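3-oxoacyl-[acyl-carrier-protein] synthase 2 (Rickettsia rickettsii, PDB 4JGA) probably catalyses the chain-elongating condensation of malonyl-acyl carrier protein with a growing acyl chain in bacterial fatty acid synthesis. Local coordinates at residues A[340-345]-A[397-402]; A[383-388]-A[410-415]. All blocks are in the same frame, centred on the assembly; numbering follows the deposited sequence.

Contact 1 (A[340-345]-A[397-402]); sequences AVQKLF and EVNIDL
Q342, near the C-terminal end of helix 331-345, reaches out to grip the backbone of the 397-402 loop: this is a side-chain-to-main-chain contact on the outer part of the fold, between a helix and the irregular chain that runs from strand 384-385 to strand 408-409. The primary amide of Q342 does the work with both of its ends. Its NE2 donates to E397 O at 3.0 Å, a nearly straight bond (174° at the hydrogen) with the acceptor lying in the plane of the Q342 amide. On the other end, OE1 accepts from N399 N at 2.7 Å, here with a more bent N-H (144°) that arrives tilted a little from the carbonyl plane. The two bonds straddle V398, whose side chain turns back from the segment of helix, and together they fix the rotation of the amide about chi3. Reach comes from an extended chain beyond CG (chi2 -177°), which carries the amide straight off the helix.

Beside this polar grip lies a small apolar one. I400 sits beside the carbonyl end of the amide, its CG1 3.6 Å from Q342 OE1, and its CD1 meets V341 CG1 at 4.0 Å, the two side chains crossing at about a right angle. Both V341 and I400 also touch M354 of strand 353-355, so the buried side of the contact leans on that strand, the outermost of the sheet within this chain, while E397 and N399 lie at the exposed margin.

A glutamine side-chain amide thus bonds the C=O of E397 and the N-H of N399, joining helix 331-345 to the loop between strands 384-385 and 408-409 at the periphery of the thiolase-type fold.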
loop_
_atom_site.group_PDB
_atom_site.type_symbol
_atom_site.label_atom_id
_atom_site.label_comp_id
_atom_site.label_asym_id
_atom_site.label_seq_id
_atom_site.Cartn_x
_atom_site.Cartn_y
_atom_site.Cartn_z
ATOM N N ALA A 340 5.380 -21.514 -17.191
ATOM C CA ALA A 340 4.379 -21.740 -16.127
ATOM C C ALA A 340 2.938 -21.921 -16.683
ATOM O O ALA A 340 2.220 -22.819 -16.285
ATOM C CB ALA A 340 4.407 -20.605 -15.099
ATOM N N VAL A 341 2.547 -21.054 -17.618
ATOM C CA VAL A 341 1.263 -21.177 -18.303
ATOM C C VAL A 341 1.100 -22.513 -19.037
ATOM O O VAL A 341 0.105 -23.221 -18.869
ATOM C CB VAL A 341 1.042 -19.979 -19.251
ATOM C CG1 VAL A 341 -0.126 -20.241 -20.191
ATOM C CG2 VAL A 341 0.819 -18.714 -18.427
ATOM N N GLN A 342 2.116 -22.899 -19.803
ATOM C CA GLN A 342 2.035 -24.150 -20.561
ATOM C C GLN A 342 1.998 -25.395 -19.642
ATOM O O GLN A 342 1.244 -26.327 -19.896
ATOM C CB GLN A 342 3.109 -24.193 -21.667
ATOM C CG GLN A 342 2.762 -23.159 -22.728
ATOM C CD GLN A 342 3.670 -23.095 -23.929
ATOM O OE1 GLN A 342 3.239 -22.664 -24.998
ATOM N NE2 GLN A 342 4.928 -23.480 -23.766
ATOM N N LYS A 343 2.770 -25.364 -18.561
ATOM C CA LYS A 343 2.757 -26.420 -17.563
ATOM C C LYS A 343 1.350 -26.605 -17.044
ATOM O O LYS A 343 0.847 -27.707 -16.968
ATOM C CB LYS A 343 3.672 -26.046 -16.384
ATOM C CG LYS A 343 4.006 -27.181 -15.404
ATOM C CD LYS A 343 5.493 -27.511 -15.552
ATOM C CE LYS A 343 5.922 -28.744 -14.747
ATOM N NZ LYS A 343 5.679 -30.001 -15.481
ATOM N N LEU A 344 0.707 -25.496 -16.699
ATOM C CA LEU A 344 -0.622 -25.544 -16.108
ATOM C C LEU A 344 -1.740 -25.853 -17.118
ATOM O O LEU A 344 -2.717 -26.557 -16.768
ATOM C CB LEU A 344 -0.888 -24.193 -15.448
ATOM C CG LEU A 344 -1.917 -24.034 -14.364
ATOM C CD1 LEU A 344 -1.834 -25.105 -13.286
ATOM C CD2 LEU A 344 -1.697 -22.635 -13.770
ATOM N N PHE A 345 -1.599 -25.363 -18.358
ATOM C CA PHE A 345 -2.717 -25.376 -19.302
ATOM C C PHE A 345 -2.576 -26.248 -20.529
ATOM O O PHE A 345 -3.587 -26.639 -21.117
ATOM C CB PHE A 345 -3.015 -23.950 -19.771
ATOM C CG PHE A 345 -3.629 -23.087 -18.708
ATOM C CD1 PHE A 345 -4.985 -23.178 -18.437
ATOM C CD2 PHE A 345 -2.854 -22.194 -17.984
ATOM C CE1 PHE A 345 -5.554 -22.406 -17.446
ATOM C CE2 PHE A 345 -3.413 -21.412 -16.990
ATOM C CZ PHE A 345 -4.767 -21.502 -16.726
ATOM N N GLU A 397 9.814 -21.985 -27.623
ATOM C CA GLU A 397 9.031 -22.692 -26.631
ATOM C C GLU A 397 7.503 -22.518 -26.806
ATOM O O GLU A 397 6.736 -23.183 -26.133
ATOM C CB GLU A 397 9.422 -22.185 -25.236
ATOM C CG GLU A 397 10.867 -22.466 -24.870
ATOM C CD GLU A 397 11.873 -21.468 -25.440
ATOM O OE1 GLU A 397 11.555 -20.611 -26.311
ATOM O OE2 GLU A 397 13.035 -21.549 -24.999
ATOM N N VAL A 398 7.068 -21.608 -27.664
ATOM C CA VAL A 398 5.643 -21.314 -27.778
ATOM C C VAL A 398 4.868 -22.527 -28.312
ATOM O O VAL A 398 5.231 -23.089 -29.348
ATOM C CB VAL A 398 5.379 -20.082 -28.657
ATOM C CG1 VAL A 398 3.898 -19.934 -28.955
ATOM C CG2 VAL A 398 5.909 -18.837 -27.959
ATOM N N ASN A 399 3.824 -22.938 -27.588
ATOM C CA ASN A 399 2.984 -24.081 -27.993
ATOM C C ASN A 399 1.509 -23.793 -27.874
ATOM O O ASN A 399 0.695 -24.710 -27.936
ATOM C CB ASN A 399 3.256 -25.273 -27.083
ATOM C CG ASN A 399 4.465 -26.061 -27.476
ATOM O OD1 ASN A 399 4.880 -26.095 -28.626
ATOM N ND2 ASN A 399 5.042 -26.727 -26.484
ATOM N N ILE A 400 1.150 -22.544 -27.651
ATOM C CA ILE A 400 -0.252 -22.150 -27.602
ATOM C C ILE A 400 -0.431 -20.917 -28.448
ATOM O O ILE A 400 0.538 -20.304 -28.870
ATOM C CB ILE A 400 -0.747 -21.840 -26.173
ATOM C CG1 ILE A 400 0.151 -20.816 -25.502
ATOM C CG2 ILE A 400 -0.800 -23.120 -25.355
ATOM C CD1 ILE A 400 -0.468 -20.319 -24.221
ATOM N N ASP A 401 -1.690 -20.590 -28.699
ATOM C CA ASP A 401 -2.072 -19.425 -29.485
ATOM C C ASP A 401 -1.889 -18.131 -28.656
ATOM O O ASP A 401 -2.593 -17.908 -27.680
ATOM C CB ASP A 401 -3.522 -19.591 -29.928
ATOM C CG ASP A 401 -3.946 -18.573 -30.960
ATOM O OD1 ASP A 401 -3.310 -17.505 -31.100
ATOM O OD2 ASP A 401 -4.938 -18.878 -31.646
ATOM N N LEU A 402 -0.935 -17.298 -29.059
ATOM C CA LEU A 402 -0.632 -16.039 -28.372
ATOM C C LEU A 402 -1.281 -14.853 -29.066
ATOM O O LEU A 402 -0.939 -13.680 -28.798
ATOM C CB LEU A 402 0.872 -15.817 -28.267
ATOM C CG LEU A 402 1.629 -16.808 -27.378
ATOM C CD1 LEU A 402 3.137 -16.552 -27.431
ATOM C CD2 LEU A 402 1.108 -16.819 -25.936
#

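Contact 2 (A[383-388]-A[410-415]); sequences QIAPPT and TKIDYV
Q383 meets I412 through a pair of hydrogen bonds between the side-chain amide and the backbone of one residue, and this is the tight part of the contact. NE2 gives a hydrogen to I412 O at 2.8 Å, close to the plane of the Q383 amide, while OE1 takes I412 N at 3.0 Å along an almost straight N-H (171°). That N-H comes from above the carbonyl plane of Q383. The chain of Q383 is bent at chi2 (-67°), which turns the amide toward the N-H and C=O of I412. NE2 also binds I380 O in the last turn of helix 368-382, so the same group ties the loop to the helix that Q383 has just left with positive phi.

On the buried side I412 points its CD1 against the backbone of the other segment, 3.7 Å from I384 C, with A385 CB a looser neighbour at 4.4 Å. A379 and I380 of helix 368-382 and Y322 of strand 322-324 pack on I412 as well.

The outer side is slacker. T410 N reaches Q383 O in a weak, bent bond of 3.3 Å, and that carbonyl also receives K409 NZ. A water donates both to Q383 OE1 and to D413 OD1, 2.9 Å from the latter, bridging the two segments. K411 extends away to a salt bridge with D321, a sodium ligand.

Here a helix C-terminus with a residue of positive phi passes into a short, weakly bonded strand, and its glutamine holds the loop leading into strand 414-421 of the central sheet, in the C-terminal half of the thiolase-like fold.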
loop_
_atom_site.group_PDB
_atom_site.type_symbol
_atom_site.label_atom_id
_atom_site.label_comp_id
_atom_site.label_asym_id
_atom_site.label_seq_id
_atom_site.Cartn_x
_atom_site.Cartn_y
_atom_site.Cartn_z
ATOM N N GLN A 383 -16.446 -10.762 -26.596
ATOM C CA GLN A 383 -16.071 -12.073 -27.144
ATOM C C GLN A 383 -14.932 -11.905 -28.139
ATOM O O GLN A 383 -14.966 -12.346 -29.291
ATOM C CB GLN A 383 -17.277 -12.765 -27.773
ATOM C CG GLN A 383 -18.399 -13.046 -26.784
ATOM C CD GLN A 383 -18.000 -14.078 -25.737
ATOM O OE1 GLN A 383 -17.887 -15.266 -26.037
ATOM N NE2 GLN A 383 -17.762 -13.623 -24.515
ATOM N N ILE A 384 -13.888 -11.260 -27.653
ATOM C CA ILE A 384 -12.715 -11.035 -28.448
ATOM C C ILE A 384 -11.478 -10.942 -27.569
ATOM O O ILE A 384 -11.508 -10.347 -26.501
ATOM C CB ILE A 384 -12.875 -9.792 -29.342
ATOM C CG1 ILE A 384 -11.752 -9.721 -30.361
ATOM C CG2 ILE A 384 -12.918 -8.517 -28.542
ATOM C CD1 ILE A 384 -12.064 -8.761 -31.492
ATOM N N ALA A 385 -10.408 -11.569 -28.042
ATOM C CA ALA A 385 -9.131 -11.532 -27.392
ATOM C C ALA A 385 -8.272 -10.492 -28.096
ATOM O O ALA A 385 -8.113 -10.549 -29.321
ATOM C CB ALA A 385 -8.471 -12.905 -27.509
ATOM N N PRO A 386 -7.720 -9.547 -27.343
ATOM C CA PRO A 386 -6.840 -8.550 -27.916
ATOM C C PRO A 386 -5.500 -9.156 -28.356
ATOM O O PRO A 386 -5.081 -10.183 -27.811
ATOM C CB PRO A 386 -6.680 -7.535 -26.781
ATOM C CG PRO A 386 -6.909 -8.300 -25.552
ATOM C CD PRO A 386 -7.862 -9.404 -25.889
ATOM N N PRO A 387 -4.831 -8.545 -29.352
ATOM C CA PRO A 387 -3.611 -9.095 -29.962
ATOM C C PRO A 387 -2.322 -8.897 -29.141
ATOM O O PRO A 387 -2.193 -7.946 -28.366
ATOM C CB PRO A 387 -3.504 -8.304 -31.261
ATOM C CG PRO A 387 -4.056 -6.965 -30.893
ATOM C CD PRO A 387 -5.175 -7.233 -29.921
ATOM N N THR A 388 -1.379 -9.815 -29.301
ATOM C CA THR A 388 -0.016 -9.528 -28.922
ATOM C C THR A 388 0.634 -8.900 -30.156
ATOM O O THR A 388 0.985 -9.578 -31.131
ATOM C CB THR A 388 0.739 -10.788 -28.485
ATOM O OG1 THR A 388 0.019 -11.426 -27.422
ATOM C CG2 THR A 388 2.106 -10.421 -28.033
ATOM N N THR A 410 -13.508 -15.163 -30.212
ATOM C CA THR A 410 -13.731 -16.546 -29.780
ATOM C C THR A 410 -14.669 -16.576 -28.569
ATOM O O THR A 410 -15.012 -15.516 -28.006
ATOM C CB THR A 410 -12.400 -17.257 -29.466
ATOM O OG1 THR A 410 -12.631 -18.654 -29.272
ATOM C CG2 THR A 410 -11.771 -16.701 -28.238
ATOM N N LYS A 411 -15.081 -17.781 -28.174
ATOM C CA LYS A 411 -15.898 -17.945 -26.982
ATOM C C LYS A 411 -15.049 -17.641 -25.746
ATOM O O LYS A 411 -14.040 -18.300 -25.511
ATOM C CB LYS A 411 -16.474 -19.358 -26.876
ATOM C CG LYS A 411 -17.400 -19.549 -25.678
ATOM C CD LYS A 411 -17.311 -20.968 -25.116
ATOM C CE LYS A 411 -15.950 -21.324 -24.484
ATOM N NZ LYS A 411 -16.039 -21.724 -23.038
ATOM N N ILE A 412 -15.495 -16.646 -24.967
ATOM C CA ILE A 412 -14.811 -16.215 -23.750
ATOM C C ILE A 412 -15.772 -16.058 -22.567
ATOM O O ILE A 412 -16.476 -15.049 -22.445
ATOM C CB ILE A 412 -14.029 -14.903 -23.934
ATOM C CG1 ILE A 412 -13.058 -15.023 -25.115
ATOM C CG2 ILE A 412 -13.238 -14.595 -22.660
ATOM C CD1 ILE A 412 -12.223 -13.781 -25.343
ATOM N N ASP A 413 -15.784 -17.076 -21.705
ATOM C CA ASP A 413 -16.628 -17.102 -20.524
ATOM C C ASP A 413 -15.795 -17.022 -19.246
ATOM O O ASP A 413 -16.300 -16.608 -18.226
ATOM C CB ASP A 413 -17.462 -18.370 -20.503
ATOM C CG ASP A 413 -18.588 -18.353 -21.553
ATOM O OD1 ASP A 413 -19.035 -17.277 -21.984
ATOM O OD2 ASP A 413 -19.000 -19.431 -21.961
ATOM N N TYR A 414 -14.566 -17.488 -19.280
ATOM C CA TYR A 414 -13.704 -17.393 -18.136
ATOM C C TYR A 414 -12.374 -16.826 -18.575
ATOM O O TYR A 414 -11.785 -17.290 -19.566
ATOM C CB TYR A 414 -13.452 -18.762 -17.518
ATOM C CG TYR A 414 -14.640 -19.415 -16.873
ATOM C CD1 TYR A 414 -15.568 -20.150 -17.622
ATOM C CD2 TYR A 414 -14.822 -19.340 -15.503
ATOM C CE1 TYR A 414 -16.648 -20.786 -17.004
ATOM C CE2 TYR A 414 -15.901 -19.951 -14.890
ATOM C CZ TYR A 414 -16.794 -20.662 -15.634
ATOM O OH TYR A 414 -17.834 -21.242 -14.982
ATOM N N VAL A 415 -11.880 -15.864 -17.805
ATOM C CA VAL A 415 -10.606 -15.219 -18.089
ATOM C C VAL A 415 -9.706 -15.202 -16.858
ATOM O O VAL A 415 -10.175 -14.966 -15.745
ATOM C CB VAL A 415 -10.811 -13.783 -18.548
ATOM C CG1 VAL A 415 -9.459 -13.082 -18.730
ATOM C CG2 VAL A 415 -11.603 -13.765 -19.845
HETATM O O HOH W 1 -19.645 -17.125 -24.789
#

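Contacts 1 and 2 lie with their centres 16 Å apart on the same side of the chain's centre, and their segments alternate along the sequence: 397-402 falls between 383-388 and 410-415. They meet directly where L402 O and T388 OG1 stand 2.8 Å apart, a probable hydrogen bond. Each is held by a glutamine amide that pairs with loop backbone. Contact 2 is centred about 18 Å from the chain's centre, contact 1 about 23 Å. Only contact 2 comes close to a metal: the K411 side chain is about 4 Å from the sodium ion, against about 12 Å for that of I400, and the V341 side chain is about 10 Å from the potassium ion.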